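Local coordinates for bacteriorhodopsin (Nanosalina sp., PDB 6EYU), which probably pumps protons inward across the membrane, as a retinal-binding xenorhodopsin related to bacteriorhodopsin, at residues A72-W77 / L120-G125; T91-H94 / R100-L103; F49-W54 / F211-Y216. One frame throughout, in Å; residues are numbered along the deposited sequence.

Interaction 1 (A72-W77 / L120-G125). With RET (retinal), chain D; MUN ([(2~{S})-2,3-bis(oxidanyl)propyl] (~{E})-undec-2-enoate), chain B.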
loop_
_atom_site.group_PDB
_atom_site.type_symbol
_atom_site.label_atom_id
_atom_site.label_comp_id
_atom_site.label_asym_id
_atom_site.label_seq_id
_atom_site.Cartn_x
_atom_site.Cartn_y
_atom_site.Cartn_z
ATOM N N ALA A 72 13.832 -8.215 -6.084
ATOM C CA ALA A 72 12.766 -8.124 -7.074
ATOM C C ALA A 72 11.665 -9.138 -6.782
ATOM O O ALA A 72 10.479 -8.835 -6.920
ATOM C CB ALA A 72 13.324 -8.337 -8.473
ATOM N N TRP A 73 12.059 -10.343 -6.382
ATOM C CA TRP A 73 11.096 -11.381 -6.031
ATOM C C TRP A 73 10.134 -10.877 -4.960
ATOM O O TRP A 73 8.932 -11.135 -5.021
ATOM C CB TRP A 73 11.816 -12.635 -5.531
ATOM C CG TRP A 73 12.573 -13.359 -6.600
ATOM C CD1 TRP A 73 12.134 -13.660 -7.857
ATOM C CD2 TRP A 73 13.861 -13.973 -6.470
ATOM N NE1 TRP A 73 13.100 -14.357 -8.541
ATOM C CE2 TRP A 73 14.178 -14.546 -7.717
ATOM C CE3 TRP A 73 14.789 -14.067 -5.430
ATOM C CZ2 TRP A 73 15.381 -15.210 -7.950
ATOM C CZ3 TRP A 73 15.989 -14.713 -5.665
ATOM C CH2 TRP A 73 16.274 -15.275 -6.916
ATOM N N TYR A 74 10.670 -10.155 -3.981
ATOM C CA TYR A 74 9.861 -9.629 -2.888
ATOM C C TYR A 74 8.952 -8.509 -3.381
ATOM O O TYR A 74 7.770 -8.460 -3.039
ATOM C CB TYR A 74 10.758 -9.111 -1.762
ATOM C CG TYR A 74 11.750 -10.132 -1.255
ATOM C CD1 TYR A 74 11.319 -11.345 -0.735
ATOM C CD2 TYR A 74 13.116 -9.940 -1.419
ATOM C CE1 TYR A 74 12.221 -12.309 -0.328
ATOM C CE2 TYR A 74 14.026 -10.898 -1.014
ATOM C CZ TYR A 74 13.573 -12.079 -0.467
ATOM O OH TYR A 74 14.476 -13.034 -0.058
ATOM N N MET A 75 9.510 -7.612 -4.188
ATOM C CA MET A 75 8.728 -6.541 -4.796
ATOM C C MET A 75 7.588 -7.124 -5.625
ATOM O O MET A 75 6.513 -6.533 -5.720
ATOM C CB MET A 75 9.621 -5.671 -5.682
ATOM C CG MET A 75 10.768 -5.006 -4.939
ATOM S SD MET A 75 10.231 -4.155 -3.444
ATOM C CE MET A 75 9.514 -2.669 -4.139
ATOM N N ASP A 76 7.820 -8.301 -6.195
ATOM C CA ASP A 76 6.810 -8.974 -7.004
ATOM C C ASP A 76 5.743 -9.607 -6.117
ATOM O O ASP A 76 4.570 -9.237 -6.179
ATOM C CB ASP A 76 7.459 -10.049 -7.877
ATOM C CG ASP A 76 6.456 -10.777 -8.749
ATOM O OD1 ASP A 76 5.239 -10.623 -8.514
ATOM O OD2 ASP A 76 6.884 -11.493 -9.679
ATOM N N TRP A 77 6.143 -10.618 -5.353
ATOM C CA TRP A 77 5.204 -11.388 -4.544
ATOM C C TRP A 77 4.506 -10.480 -3.542
ATOM O O TRP A 77 3.383 -10.753 -3.117
ATOM C CB TRP A 77 5.939 -12.507 -3.807
ATOM C CG TRP A 77 6.846 -13.296 -4.693
ATOM C CD1 TRP A 77 6.804 -13.358 -6.055
ATOM C CD2 TRP A 77 8.000 -14.044 -4.295
ATOM N NE1 TRP A 77 7.820 -14.154 -6.525
ATOM C CE2 TRP A 77 8.568 -14.590 -5.462
ATOM C CE3 TRP A 77 8.594 -14.329 -3.061
ATOM C CZ2 TRP A 77 9.679 -15.427 -5.431
ATOM C CZ3 TRP A 77 9.705 -15.150 -3.033
ATOM C CH2 TRP A 77 10.241 -15.684 -4.212
ATOM N N LEU A 120 13.061 -9.213 4.865
ATOM C CA LEU A 120 13.783 -8.939 6.101
ATOM C C LEU A 120 14.910 -9.947 6.297
ATOM O O LEU A 120 16.039 -9.574 6.622
ATOM C CB LEU A 120 12.829 -8.990 7.297
ATOM C CG LEU A 120 11.793 -7.867 7.378
ATOM C CD1 LEU A 120 11.028 -7.945 8.690
ATOM C CD2 LEU A 120 12.457 -6.507 7.222
ATOM N N ALA A 121 14.602 -11.222 6.089
ATOM C CA ALA A 121 15.591 -12.282 6.241
ATOM C C ALA A 121 16.824 -11.990 5.394
ATOM O O ALA A 121 17.941 -11.930 5.910
ATOM C CB ALA A 121 14.989 -13.625 5.855
ATOM N N GLN A 122 16.612 -11.744 4.105
ATOM C CA GLN A 122 17.711 -11.434 3.198
ATOM C C GLN A 122 18.450 -10.183 3.658
ATOM O O GLN A 122 19.680 -10.146 3.667
ATOM C CB GLN A 122 17.194 -11.236 1.772
ATOM C CG GLN A 122 18.297 -11.122 0.731
ATOM C CD GLN A 122 17.763 -10.836 -0.658
ATOM O OE1 GLN A 122 16.937 -11.583 -1.185
ATOM N NE2 GLN A 122 18.257 -9.769 -1.274
ATOM N N ALA A 123 17.692 -9.145 3.996
ATOM C CA ALA A 123 18.274 -7.850 4.331
ATOM C C ALA A 123 19.037 -7.928 5.649
ATOM O O ALA A 123 20.030 -7.228 5.842
ATOM C CB ALA A 123 17.186 -6.790 4.409
ATOM N N GLN A 124 18.607 -8.830 6.526
ATOM C CA GLN A 124 19.203 -8.952 7.852
ATOM C C GLN A 124 20.331 -9.980 7.852
ATOM O O GLN A 124 21.101 -10.066 8.809
ATOM C CB GLN A 124 18.141 -9.353 8.879
ATOM C CG GLN A 124 17.179 -8.234 9.246
ATOM C CD GLN A 124 16.201 -8.640 10.330
ATOM O OE1 GLN A 124 16.450 -9.577 11.088
ATOM N NE2 GLN A 124 15.076 -7.938 10.404
ATOM N N GLY A 125 20.354 -10.829 6.830
ATOM C CA GLY A 125 21.182 -12.029 6.850
ATOM C C GLY A 125 20.831 -12.941 8.009
ATOM O O GLY A 125 21.696 -13.619 8.563
HETATM C C1 RET D . 9.270 -16.342 1.323
HETATM C C2 RET D . 10.068 -15.761 2.494
HETATM C C3 RET D . 10.394 -16.830 3.536
HETATM C C4 RET D . 9.113 -17.339 4.188
HETATM C C5 RET D . 8.040 -17.609 3.133
HETATM C C6 RET D . 8.098 -17.189 1.838
HETATM C C7 RET D . 7.028 -17.550 0.927
HETATM C C8 RET D . 7.028 -17.107 -0.361
HETATM C C9 RET D . 5.899 -17.395 -1.208
HETATM C C10 RET D . 5.885 -16.997 -2.542
HETATM C C11 RET D . 4.866 -17.296 -3.473
HETATM C C12 RET D . 5.122 -16.675 -4.690
HETATM C C13 RET D . 4.254 -16.651 -5.804
HETATM C C14 RET D . 4.624 -15.972 -6.972
HETATM C C15 RET D . 3.830 -15.776 -8.098
HETATM C C16 RET D . 8.689 -15.206 0.479
HETATM C C17 RET D . 10.166 -17.232 0.460
HETATM C C18 RET D . 6.825 -18.436 3.558
HETATM C C19 RET D . 4.718 -18.188 -0.646
HETATM C C20 RET D . 2.916 -17.393 -5.743
HETATM C CAR MUN B . 8.343 -1.330 -6.449
HETATM C CAQ MUN B . 8.547 -0.179 -5.463
HETATM C CAP MUN B . 7.318 -0.055 -4.562
HETATM C CAO MUN B . 7.564 1.034 -3.516
HETATM C CAN MUN B . 9.055 1.083 -3.175
HETATM C CAM MUN B . 9.578 2.508 -3.372
HETATM C CAK MUN B . 11.109 2.499 -3.346
HETATM C CAH MUN B . 11.616 3.635 -2.452
HETATM C CAF MUN B . 11.959 4.855 -3.312
HETATM C CAC MUN B . 13.414 4.950 -3.784
HETATM C CAA MUN B . 14.463 4.387 -2.820
HETATM O OAD MUN B . 14.171 3.508 -2.011
HETATM O OAB MUN B . 15.732 4.833 -3.031
HETATM C CAE MUN B . 16.672 3.784 -2.781
HETATM C CAG MUN B . 17.995 4.106 -3.481
HETATM O OAJ MUN B . 17.764 4.286 -4.880
HETATM C CAI MUN B . 18.586 5.391 -2.894
HETATM O OAL MUN B . 19.652 5.851 -3.728
#
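Tyr74 and Gln122 meet in a small, buried polar contact. The amide oxygen of Gln122 comes in at the edge of the tyrosine ring, with OE1 3.0 Å from Tyr74 CE2 and 3.1 Å from Tyr74 OH, while the amide plane is turned 56° from the ring. Gln122 gets there by a fully stretched chain, with CG anti to the backbone N (chi1 -171°). Both polar ends have further partners: Tyr74 OH is hydrogen-bonded to Trp181 NE1, and Gln122 NE2 to Asp70 O, which probably holds the turn of the amide.

At the C-terminal end of 72-77 the polyene of retinal lies over one face of the Trp77 ring, its C14 3.5 Å from Trp77 CD1, with the methyl C16 3.6 Å from Trp77 CE3. The backbone O of Trp73 sits over the opposite face.

Helix 101-124 ends in a Schellman motif with Gly125, at positive phi, as its C-prime residue. The contact joins the start of helix 72-93 to the end of helix 101-124; helix 42-63 packs on Ala72 and Met75, helix 2-7 on Trp73 and Gln122, and Gln124 NE2 bonds to Thr60 OG1 of a second subunit.

Interaction 2 (T91-H94 / R100-L103); sequences TAFH and RYDL. With MUN ([(2~{S})-2,3-bis(oxidanyl)propyl] (~{E})-undec-2-enoate), chain N; MUN ([(2~{S})-2,3-bis(oxidanyl)propyl] (~{E})-undec-2-enoate), chain V.
Arg100, the N-cap residue of helix 101-124, meets the far end of the Phe93 ring with its backbone rather than its side chain: Arg100 O lies at the ring's edge, 3.4 Å from Phe93 CZ, and Arg100 N is 3.5 Å from the same carbon. Its guanidinium leads away from Phe93, with a monoolein-like lipid ester at its edge and Leu103 CG over one face. Tyr101 offers the face of its ring to the edge of Phe93 in a T-shaped stack, centroids 5.5 Å apart and planes at 84°; the nearest pair is Tyr101 CE1 and Phe93 CE2, at 4.2 Å. With a glycine in place of Phe93, the face of Tyr101 would probably lose its edge partner and a gap would open beside the Arg100 backbone. Asp102 (chi1 47°) turns its carboxylate back toward the Arg100 guanidinium; the salt bridge modelled between OD2 and NH1 is too short to be trusted in detail. Leu103 CD2 touches the lipid at the Arg100 guanidinium, 4.1 Å from its chain carbon CAK. This is the short loop end of a helical hairpin in the seven-helix fold of microbial rhodopsins, where an aromatic from the end of helix 72-93 packs against the start of the next membrane helix.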
loop_
_atom_site.group_PDB
_atom_site.type_symbol
_atom_site.label_atom_id
_atom_site.label_comp_id
_atom_site.label_asym_id
_atom_site.label_seq_id
_atom_site.Cartn_x
_atom_site.Cartn_y
_atom_site.Cartn_z
ATOM N N THR A 91 -13.433 -16.110 -5.522
ATOM C CA THR A 91 -13.966 -17.363 -6.037
ATOM C C THR A 91 -14.870 -18.023 -5.003
ATOM O O THR A 91 -16.010 -18.381 -5.298
ATOM C CB THR A 91 -12.833 -18.340 -6.401
ATOM O OG1 THR A 91 -11.901 -17.694 -7.276
ATOM C CG2 THR A 91 -13.395 -19.576 -7.081
ATOM N N ALA A 92 -14.336 -18.227 -3.803
ATOM C CA ALA A 92 -15.102 -18.823 -2.716
ATOM C C ALA A 92 -16.355 -18.001 -2.430
ATOM O O ALA A 92 -17.426 -18.553 -2.178
ATOM C CB ALA A 92 -14.244 -18.930 -1.464
ATOM N N PHE A 93 -16.206 -16.680 -2.440
ATOM C CA PHE A 93 -17.310 -15.785 -2.114
ATOM C C PHE A 93 -18.370 -15.823 -3.208
ATOM O O PHE A 93 -19.512 -15.415 -2.995
ATOM C CB PHE A 93 -16.798 -14.355 -1.934
ATOM C CG PHE A 93 -16.082 -14.131 -0.634
ATOM C CD1 PHE A 93 -15.867 -15.183 0.240
ATOM C CD2 PHE A 93 -15.647 -12.867 -0.275
ATOM C CE1 PHE A 93 -15.220 -14.982 1.444
ATOM C CE2 PHE A 93 -15.000 -12.658 0.928
ATOM C CZ PHE A 93 -14.789 -13.716 1.790
ATOM N N HIS A 94 -17.986 -16.324 -4.377
ATOM C CA HIS A 94 -18.713 -16.033 -5.605
ATOM C C HIS A 94 -20.149 -16.541 -5.523
ATOM O O HIS A 94 -21.075 -15.887 -6.002
ATOM C CB HIS A 94 -18.005 -16.664 -6.803
ATOM C CG HIS A 94 -18.655 -16.360 -8.115
ATOM N ND1 HIS A 94 -18.874 -15.072 -8.555
ATOM C CD2 HIS A 94 -19.227 -17.172 -9.036
ATOM C CE1 HIS A 94 -19.496 -15.106 -9.719
ATOM N NE2 HIS A 94 -19.722 -16.369 -10.034
ATOM N N ARG A 100 -17.137 -12.818 4.165
ATOM C CA ARG A 100 -16.374 -12.429 5.345
ATOM C C ARG A 100 -15.093 -11.706 4.949
ATOM O O ARG A 100 -14.029 -12.317 4.847
ATOM C CB ARG A 100 -16.044 -13.658 6.192
ATOM C CG ARG A 100 -17.216 -14.166 7.013
ATOM C CD ARG A 100 -17.145 -13.671 8.448
ATOM N NE ARG A 100 -16.445 -14.615 9.314
ATOM C CZ ARG A 100 -15.694 -14.263 10.351
ATOM N NH1 ARG A 100 -15.614 -12.989 10.713
ATOM N NH2 ARG A 100 -15.060 -15.189 11.057
ATOM N N TYR A 101 -15.188 -10.388 4.806
ATOM C CA TYR A 101 -14.118 -9.604 4.203
ATOM C C TYR A 101 -12.977 -9.395 5.194
ATOM O O TYR A 101 -11.909 -8.906 4.827
ATOM C CB TYR A 101 -14.653 -8.250 3.735
ATOM C CG TYR A 101 -15.450 -8.321 2.452
ATOM C CD1 TYR A 101 -14.819 -8.519 1.230
ATOM C CD2 TYR A 101 -16.838 -8.305 2.474
ATOM C CE1 TYR A 101 -15.545 -8.636 0.061
ATOM C CE2 TYR A 101 -17.574 -8.420 1.309
ATOM C CZ TYR A 101 -16.922 -8.584 0.106
ATOM O OH TYR A 101 -17.649 -8.696 -1.057
ATOM N N ASP A 102 -13.197 -9.796 6.443
ATOM C CA ASP A 102 -12.144 -9.757 7.451
ATOM C C ASP A 102 -11.189 -10.932 7.281
ATOM O O ASP A 102 -9.974 -10.780 7.418
ATOM C CB ASP A 102 -12.745 -9.768 8.859
ATOM C CG ASP A 102 -13.821 -10.823 9.027
ATOM O OD1 ASP A 102 -14.406 -11.243 8.007
ATOM O OD2 ASP A 102 -14.160 -11.144 10.185
ATOM N N LEU A 103 -11.730 -12.073 6.869
ATOM C CA LEU A 103 -10.907 -13.212 6.475
ATOM C C LEU A 103 -10.133 -12.905 5.198
ATOM O O LEU A 103 -8.974 -13.291 5.056
ATOM C CB LEU A 103 -11.781 -14.451 6.271
ATOM C CG LEU A 103 -12.574 -14.896 7.501
ATOM C CD1 LEU A 103 -13.339 -16.179 7.214
ATOM C CD2 LEU A 103 -11.650 -15.073 8.695
HETATM C CAR MUN N . 0.589 -6.266 7.114
HETATM C CAQ MUN N . -0.730 -5.546 6.834
HETATM C CAP MUN N . -1.886 -6.456 7.247
HETATM C CAO MUN N . -3.199 -5.683 7.173
HETATM C CAN MUN N . -4.352 -6.683 7.234
HETATM C CAM MUN N . -5.425 -6.159 8.183
HETATM C CAK MUN N . -6.781 -6.258 7.488
HETATM C CAH MUN N . -7.800 -6.859 8.453
HETATM C CAF MUN N . -8.957 -5.876 8.625
HETATM C CAC MUN N . -10.356 -6.478 8.451
HETATM C CAA MUN N . -11.417 -5.537 7.868
HETATM O OAD MUN N . -11.203 -4.328 7.784
HETATM O OAB MUN N . -12.654 -6.089 7.729
HETATM C CAE MUN N . -13.595 -5.040 7.491
HETATM C CAG MUN N . -14.994 -5.630 7.308
HETATM O OAJ MUN N . -15.047 -6.929 7.905
HETATM C CAI MUN N . -16.019 -4.716 7.981
HETATM O OAL MUN N . -17.273 -5.398 8.081
HETATM C CAQ MUN V . -3.144 -15.388 10.189
HETATM C CAP MUN V . -4.392 -16.240 9.955
HETATM C CAO MUN V . -5.237 -16.267 11.230
HETATM C CAN MUN V . -6.666 -15.826 10.901
HETATM C CAM MUN V . -7.651 -16.466 11.886
HETATM C CAK MUN V . -9.032 -15.833 11.695
HETATM C CAH MUN V . -10.099 -16.635 12.451
HETATM C CAF MUN V . -10.033 -18.116 12.057
HETATM C CAC MUN V . -11.304 -18.698 11.369
HETATM C CAA MUN V . -12.663 -18.103 11.830
HETATM O OAD MUN V . -12.732 -16.930 12.195
HETATM O OAB MUN V . -13.744 -18.846 11.459
HETATM C CAE MUN V . -14.964 -18.142 11.710
HETATM C CAG MUN V . -16.153 -19.047 11.371
HETATM O OAJ MUN V . -15.801 -20.409 11.622
HETATM C CAI MUN V . -17.356 -18.663 12.236
HETATM O OAL MUN V . -18.284 -19.752 12.272
#

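Interaction 3 (F49-W54 / F211-Y216); sequences FFIVVW and FCKQVY. With RET (retinal), chain D; MUN ([(2~{S})-2,3-bis(oxidanyl)propyl] (~{E})-undec-2-enoate), chain O.
Beside the packing of Ile51 and Val52 on Lys213, the Phe50 ring is sandwiched: the lipid chain runs over one face, its CAP 3.7 Å above the plane, and Phe49 CD2 lies over the centre of the other. The Tyr216 ring meets that of His48, and its OH bonds to Ile84 O.

The contact itself is aliphatic. Ile51 CG2, anti to the backbone N, touches Lys213 CG at 3.3 Å and Lys213 CB at 3.6 Å, the two side chains crossing at a slant. Val52 CG1 is 3.8 Å from Lys213 CB, and the two side chains run antiparallel alongside each other. Lys213 stays stretched as far as CE and bends only at chi4 (82°), which brings NZ to its covalent bond with retinal C15, 1.3 Å long. Ile51 and Val52 therefore pack on the aliphatic part of the lysine, short of NZ. Cys212 CB lies 3.8 Å from retinal C20. The short helix axes approach to 9.0 Å at a signed crossing angle of -128°.

Helix 198-230 has a wider pi-type turn at 211-214, which includes the lysine. A helix-borne lysine joined to retinal through its NZ is the Schiff-base site characteristic of microbial rhodopsins.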
loop_
_atom_site.group_PDB
_atom_site.type_symbol
_atom_site.label_atom_id
_atom_site.label_comp_id
_atom_site.label_asym_id
_atom_site.label_seq_id
_atom_site.Cartn_x
_atom_site.Cartn_y
_atom_site.Cartn_z
ATOM N N PHE A 49 -5.081 -10.041 -14.494
ATOM C CA PHE A 49 -4.312 -9.106 -15.308
ATOM C C PHE A 49 -3.164 -8.516 -14.498
ATOM O O PHE A 49 -2.007 -8.564 -14.917
ATOM C CB PHE A 49 -5.212 -7.981 -15.828
ATOM C CG PHE A 49 -4.459 -6.851 -16.472
ATOM C CD1 PHE A 49 -4.005 -6.959 -17.776
ATOM C CD2 PHE A 49 -4.240 -5.668 -15.787
ATOM C CE1 PHE A 49 -3.321 -5.918 -18.375
ATOM C CE2 PHE A 49 -3.565 -4.619 -16.384
ATOM C CZ PHE A 49 -3.096 -4.748 -17.676
ATOM N N PHE A 50 -3.482 -8.005 -13.313
ATOM C CA PHE A 50 -2.508 -7.273 -12.513
ATOM C C PHE A 50 -1.459 -8.218 -11.938
ATOM O O PHE A 50 -0.297 -7.845 -11.779
ATOM C CB PHE A 50 -3.206 -6.521 -11.380
ATOM C CG PHE A 50 -3.654 -5.139 -11.759
ATOM C CD1 PHE A 50 -2.740 -4.207 -12.224
ATOM C CD2 PHE A 50 -5.001 -4.822 -11.793
ATOM C CE1 PHE A 50 -3.158 -2.964 -12.659
ATOM C CE2 PHE A 50 -5.425 -3.579 -12.223
ATOM C CZ PHE A 50 -4.502 -2.648 -12.657
ATOM N N ILE A 51 -1.870 -9.445 -11.637
ATOM C CA ILE A 51 -0.953 -10.443 -11.098
ATOM C C ILE A 51 0.230 -10.649 -12.040
ATOM O O ILE A 51 1.385 -10.548 -11.627
ATOM C CB ILE A 51 -1.654 -11.796 -10.875
ATOM C CG1 ILE A 51 -2.493 -11.753 -9.596
ATOM C CG2 ILE A 51 -0.625 -12.913 -10.789
ATOM C CD1 ILE A 51 -3.551 -12.832 -9.526
ATOM N N VAL A 52 -0.064 -10.917 -13.309
ATOM C CA VAL A 52 0.973 -11.296 -14.263
ATOM C C VAL A 52 1.745 -10.075 -14.748
ATOM O O VAL A 52 2.952 -10.145 -14.979
ATOM C CB VAL A 52 0.383 -12.028 -15.483
ATOM C CG1 VAL A 52 -0.080 -13.423 -15.094
ATOM C CG2 VAL A 52 -0.758 -11.225 -16.090
ATOM N N VAL A 53 1.040 -8.964 -14.931
ATOM C CA VAL A 53 1.659 -7.743 -15.433
ATOM C C VAL A 53 2.621 -7.164 -14.401
ATOM O O VAL A 53 3.763 -6.833 -14.722
ATOM C CB VAL A 53 0.604 -6.676 -15.778
ATOM C CG1 VAL A 53 1.248 -5.301 -15.860
ATOM C CG2 VAL A 53 -0.095 -7.026 -17.083
ATOM N N TRP A 54 2.165 -7.075 -13.157
ATOM C CA TRP A 54 3.016 -6.617 -12.066
ATOM C C TRP A 54 4.217 -7.540 -11.899
ATOM O O TRP A 54 5.353 -7.079 -11.780
ATOM C CB TRP A 54 2.225 -6.554 -10.758
ATOM C CG TRP A 54 3.054 -6.134 -9.584
ATOM C CD1 TRP A 54 3.785 -6.949 -8.769
ATOM C CD2 TRP A 54 3.402 -4.792 -9.221
ATOM N NE1 TRP A 54 4.526 -6.199 -7.889
ATOM C CE2 TRP A 54 4.291 -4.872 -8.131
ATOM C CE3 TRP A 54 2.994 -3.530 -9.667
ATOM C CZ2 TRP A 54 4.784 -3.740 -7.485
ATOM C CZ3 TRP A 54 3.503 -2.408 -9.038
ATOM C CH2 TRP A 54 4.377 -2.520 -7.950
ATOM N N PHE A 211 3.178 -21.213 -13.046
ATOM C CA PHE A 211 2.047 -22.074 -12.723
ATOM C C PHE A 211 1.097 -21.395 -11.740
ATOM O O PHE A 211 -0.092 -21.718 -11.694
ATOM C CB PHE A 211 2.535 -23.407 -12.151
ATOM C CG PHE A 211 2.955 -24.397 -13.199
ATOM C CD1 PHE A 211 2.008 -25.155 -13.869
ATOM C CD2 PHE A 211 4.270 -24.448 -13.632
ATOM C CE1 PHE A 211 2.373 -25.985 -14.912
ATOM C CE2 PHE A 211 4.646 -25.291 -14.661
ATOM C CZ PHE A 211 3.695 -26.059 -15.303
ATOM N N CYS A 212 1.596 -20.386 -11.031
ATOM C CA CYS A 212 0.821 -19.746 -9.969
ATOM C C CYS A 212 0.162 -18.454 -10.451
ATOM O O CYS A 212 -0.662 -17.869 -9.749
ATOM C CB CYS A 212 1.713 -19.452 -8.761
ATOM S SG CYS A 212 2.436 -20.922 -7.998
ATOM N N LYS A 213 0.571 -17.988 -11.626
ATOM C CA LYS A 213 0.054 -16.747 -12.192
ATOM C C LYS A 213 -0.553 -17.003 -13.578
ATOM O O LYS A 213 -1.772 -16.983 -13.742
ATOM C CB LYS A 213 1.174 -15.708 -12.281
ATOM C CG LYS A 213 1.667 -15.336 -10.880
ATOM C CD LYS A 213 2.785 -14.293 -10.935
ATOM C CE LYS A 213 3.238 -13.910 -9.522
ATOM N NZ LYS A 213 4.197 -14.908 -9.024
ATOM N N GLN A 214 0.303 -17.250 -14.565
ATOM C CA GLN A 214 -0.148 -17.412 -15.944
ATOM C C GLN A 214 -1.178 -18.532 -16.045
ATOM O O GLN A 214 -2.310 -18.311 -16.474
ATOM C CB GLN A 214 1.038 -17.711 -16.864
ATOM C CG GLN A 214 1.706 -16.471 -17.437
ATOM C CD GLN A 214 3.022 -16.149 -16.755
ATOM O OE1 GLN A 214 4.035 -15.916 -17.415
ATOM N NE2 GLN A 214 3.005 -16.106 -15.429
ATOM N N VAL A 215 -0.795 -19.722 -15.592
ATOM C CA VAL A 215 -1.674 -20.885 -15.650
ATOM C C VAL A 215 -2.890 -20.689 -14.751
ATOM O O VAL A 215 -4.007 -21.062 -15.110
ATOM C CB VAL A 215 -0.935 -22.163 -15.212
ATOM C CG1 VAL A 215 -1.900 -23.337 -15.139
ATOM C CG2 VAL A 215 0.211 -22.465 -16.165
ATOM N N TYR A 216 -2.667 -20.084 -13.588
ATOM C CA TYR A 216 -3.676 -20.046 -12.536
ATOM C C TYR A 216 -4.841 -19.150 -12.940
ATOM O O TYR A 216 -6.001 -19.468 -12.678
ATOM C CB TYR A 216 -3.056 -19.538 -11.232
ATOM C CG TYR A 216 -4.068 -19.069 -10.209
ATOM C CD1 TYR A 216 -4.892 -19.979 -9.559
ATOM C CD2 TYR A 216 -4.053 -17.759 -9.748
ATOM C CE1 TYR A 216 -5.738 -19.579 -8.543
ATOM C CE2 TYR A 216 -4.893 -17.349 -8.730
ATOM C CZ TYR A 216 -5.738 -18.261 -8.135
ATOM O OH TYR A 216 -6.590 -17.854 -7.135
HETATM C C1 RET D . 9.270 -16.342 1.323
HETATM C C2 RET D . 10.068 -15.761 2.494
HETATM C C3 RET D . 10.394 -16.830 3.536
HETATM C C4 RET D . 9.113 -17.339 4.188
HETATM C C5 RET D . 8.040 -17.609 3.133
HETATM C C6 RET D . 8.098 -17.189 1.838
HETATM C C7 RET D . 7.028 -17.550 0.927
HETATM C C8 RET D . 7.028 -17.107 -0.361
HETATM C C9 RET D . 5.899 -17.395 -1.208
HETATM C C10 RET D . 5.885 -16.997 -2.542
HETATM C C11 RET D . 4.866 -17.296 -3.473
HETATM C C12 RET D . 5.122 -16.675 -4.690
HETATM C C13 RET D . 4.254 -16.651 -5.804
HETATM C C14 RET D . 4.624 -15.972 -6.972
HETATM C C15 RET D . 3.830 -15.776 -8.098
HETATM C C16 RET D . 8.689 -15.206 0.479
HETATM C C17 RET D . 10.166 -17.232 0.460
HETATM C C18 RET D . 6.825 -18.436 3.558
HETATM C C19 RET D . 4.718 -18.188 -0.646
HETATM C C20 RET D . 2.916 -17.393 -5.743
HETATM C CAR MUN O . -1.067 -2.685 -6.908
HETATM C CAQ MUN O . -1.323 -2.822 -8.410
HETATM C CAP MUN O . -2.782 -3.217 -8.634
HETATM C CAO MUN O . -3.206 -4.204 -7.548
HETATM C CAN MUN O . -4.706 -4.059 -7.298
HETATM C CAM MUN O . -5.375 -3.531 -8.566
HETATM C CAK MUN O . -6.572 -4.419 -8.899
HETATM C CAH MUN O . -7.362 -4.675 -7.617
HETATM C CAF MUN O . -8.860 -4.650 -7.924
HETATM C CAC MUN O . -9.660 -5.787 -7.289
HETATM C CAA MUN O . -11.151 -5.811 -7.628
HETATM O OAD MUN O . -11.588 -5.215 -8.613
HETATM O OAB MUN O . -11.920 -6.540 -6.777
HETATM C CAE MUN O . -12.733 -5.654 -6.006
HETATM C CAG MUN O . -14.208 -5.975 -6.256
HETATM O OAJ MUN O . -14.555 -7.181 -5.572
HETATM C CAI MUN O . -15.072 -4.825 -5.737
HETATM O OAL MUN O . -16.439 -5.243 -5.685
#

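Interactions 1 and 2 join the same two helices, 72-93 and 101-124, at opposite ends: their centres are about 29 Å apart, and they do not touch. Interaction 3 joins helix 42-63 to helix 198-230 and is nearest the middle of the chain. Its centre is about 20 Å from that of each of the others. In sequence the contacts are enclosed one in another, 91-94/100-103 within 72-77/120-125 and both within 49-54/211-216. Interactions 1 and 3 touch through Trp54 NE1 and Met75 O, 3.0 Å apart in a probable hydrogen bond. Both reach retinal, one laying the Trp77 ring against its chain and the other carrying its covalent link, whereas interaction 2 ties helices 72-93 and 101-124 together at the far, lipid-lined end.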